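PDB 2QF9: putative secreted protein from Streptomyces coelicolor A3, which is of unknown function but is a putative secreted member of the DUF305 family, which is grouped with the ferritin-like helical proteins. Local coordinates for residues 10-15 and 129-134. Numbering follows the deposited sequence.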
loop_
_atom_site.group_PDB
_atom_site.type_symbol
_atom_site.label_atom_id
_atom_site.label_comp_id
_atom_site.label_asym_id
_atom_site.label_seq_id
_atom_site.Cartn_x
_atom_site.Cartn_y
_atom_site.Cartn_z
ATOM N N ALA A 10 -12.333 -16.575 -2.052
ATOM C CA ALA A 10 -11.174 -16.482 -2.940
ATOM C C ALA A 10 -11.421 -15.488 -4.071
ATOM O O ALA A 10 -10.556 -14.681 -4.387
ATOM C CB ALA A 10 -10.785 -17.853 -3.500
ATOM N N GLY A 11 -12.593 -15.576 -4.693
ATOM C CA GLY A 11 -12.908 -14.731 -5.855
ATOM C C GLY A 11 -12.944 -13.262 -5.482
ATOM O O GLY A 11 -12.411 -12.426 -6.212
ATOM N N PHE A 12 -13.560 -12.943 -4.349
ATOM C CA PHE A 12 -13.603 -11.549 -3.905
ATOM C C PHE A 12 -12.195 -11.034 -3.623
ATOM O O PHE A 12 -11.847 -9.936 -4.053
ATOM C CB PHE A 12 -14.522 -11.347 -2.697
ATOM C CG PHE A 12 -14.532 -9.931 -2.178
ATOM C CD1 PHE A 12 -15.272 -8.936 -2.830
ATOM C CD2 PHE A 12 -13.774 -9.597 -1.048
ATOM C CE1 PHE A 12 -15.279 -7.621 -2.326
ATOM C CE2 PHE A 12 -13.758 -8.296 -0.538
ATOM C CZ PHE A 12 -14.517 -7.297 -1.179
ATOM N N ALA A 13 -11.384 -11.836 -2.927
ATOM C CA ALA A 13 -9.987 -11.463 -2.659
ATOM C C ALA A 13 -9.202 -11.188 -3.944
ATOM O O ALA A 13 -8.486 -10.174 -4.024
ATOM C CB ALA A 13 -9.280 -12.521 -1.801
ATOM N N ARG A 14 -9.346 -12.053 -4.954
ATOM C CA ARG A 14 -8.665 -11.863 -6.244
ATOM C C ARG A 14 -9.148 -10.597 -6.954
ATOM O O ARG A 14 -8.342 -9.730 -7.365
ATOM C CB ARG A 14 -8.891 -13.072 -7.164
ATOM C CG ARG A 14 -8.061 -14.287 -6.820
ATOM C CD ARG A 14 -8.288 -15.419 -7.814
ATOM N NE ARG A 14 -7.584 -16.623 -7.383
ATOM C CZ ARG A 14 -8.154 -17.725 -6.895
ATOM N NH1 ARG A 14 -7.389 -18.739 -6.519
ATOM N NH2 ARG A 14 -9.473 -17.830 -6.803
ATOM N N ASP A 15 -10.468 -10.489 -7.090
ATOM C CA ASP A 15 -11.099 -9.433 -7.887
ATOM C C ASP A 15 -10.951 -8.080 -7.215
ATOM O O ASP A 15 -10.558 -7.099 -7.858
ATOM C CB ASP A 15 -12.582 -9.746 -8.112
ATOM C CG ASP A 15 -12.812 -10.930 -9.070
ATOM O OD1 ASP A 15 -11.858 -11.445 -9.688
ATOM O OD2 ASP A 15 -13.984 -11.310 -9.218
ATOM N N HIS A 129 -20.776 -2.371 -4.997
ATOM C CA HIS A 129 -21.490 -3.497 -5.590
ATOM C C HIS A 129 -20.785 -4.838 -5.305
ATOM O O HIS A 129 -21.406 -5.799 -4.851
ATOM C CB HIS A 129 -21.640 -3.275 -7.088
ATOM C CG HIS A 129 -22.332 -4.394 -7.791
ATOM N ND1 HIS A 129 -23.688 -4.614 -7.679
ATOM C CD2 HIS A 129 -21.858 -5.365 -8.603
ATOM C CE1 HIS A 129 -24.020 -5.670 -8.402
ATOM N NE2 HIS A 129 -22.927 -6.144 -8.974
HETATM N N MSE A 130 -19.479 -4.873 -5.548
HETATM C CA MSE A 130 -18.673 -6.060 -5.294
HETATM C C MSE A 130 -18.581 -6.406 -3.807
HETATM O O MSE A 130 -18.694 -7.587 -3.434
HETATM C CB MSE A 130 -17.270 -5.868 -5.870
HETATM C CG MSE A 130 -17.244 -5.670 -7.357
HETATM SE SE MSE A 130 -15.503 -4.965 -7.938
HETATM C CE MSE A 130 -14.334 -6.451 -7.419
ATOM N N ALA A 131 -18.377 -5.395 -2.962
ATOM C CA ALA A 131 -18.274 -5.614 -1.512
ATOM C C ALA A 131 -19.595 -6.179 -0.955
ATOM O O ALA A 131 -19.601 -7.104 -0.117
ATOM C CB ALA A 131 -17.922 -4.338 -0.812
ATOM N N LYS A 132 -20.705 -5.625 -1.441
ATOM C CA LYS A 132 -22.034 -6.130 -1.101
ATOM C C LYS A 132 -22.160 -7.602 -1.460
ATOM O O LYS A 132 -22.772 -8.375 -0.697
ATOM C CB LYS A 132 -23.132 -5.296 -1.777
ATOM C CG LYS A 132 -23.413 -3.982 -1.090
ATOM C CD LYS A 132 -24.505 -3.212 -1.840
ATOM C CE LYS A 132 -24.868 -1.908 -1.150
ATOM N NZ LYS A 132 -25.835 -1.121 -2.013
ATOM N N GLY A 133 -21.575 -7.994 -2.598
ATOM C CA GLY A 133 -21.569 -9.391 -3.038
ATOM C C GLY A 133 -20.858 -10.287 -2.029
ATOM O O GLY A 133 -21.317 -11.393 -1.731
ATOM N N CYS A 134 -19.726 -9.819 -1.510
ATOM C CA CYS A 134 -19.000 -10.556 -0.474
ATOM C C CYS A 134 -19.770 -10.572 0.863
ATOM O O CYS A 134 -19.796 -11.593 1.545
ATOM C CB CYS A 134 -17.578 -10.004 -0.308
ATOM S SG CYS A 134 -16.549 -10.801 0.975
#
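A Cys sulfur-aromatic contact joins Phe12 to Cys134 near one end of a helical bundle, where helix 8-31 packs against helix 109-137. Cys134 lies over one face of the Phe12 ring: its CB stands 3.6 Å from the ring centroid, only 15° off the normal, as a CH-pi donor, and its SG follows at 4.0 Å from the same centroid. The slim, polarisable cysteine side chain suits this place, since it can lie close against a flat ring. In both residues the first torsion sets the branch anti to the backbone N (chi1 177° in Phe12), which carries the phenyl into the interface and lays the sulfur across its CG-CD2 side. The same sulfur closes a disulfide with Cys138, so the ring packs against a covalently fixed group.

The two helices run nearly antiparallel, at 158°, with local axes 10.3 Å apart. Long antiparallel helices packed through a buried apolar core are the build of the four-helix bundle, consistent with the ferritin clan; Met57 of helix 37-63 and Glu143 of helix 141-167 also touch the Phe12 side chain. A large flat residue can span the space between these helices: Phe12 CE1 reaches Ala131 CA at 3.7 Å, where the alanine turns its methyl away and presents its CA to the ring, and it comes obliquely to 3.6 Å from Met130 O. Replacing Phe12 by alanine is likely to open a gap between the helices and leave Cys134 without its aromatic partner.

About a turn beyond Phe12, Asp15 meets Met130 of helix 109-137, a selenomethionine whose chain bends at its last torsion and brings its CE to 3.8 Å from Asp15 CB. The methyl meets the aspartate's CB and its backbone C, not the carboxylate, whose OD2 accepts hydrogen bonds from Trp77 NE1 and Met75 N.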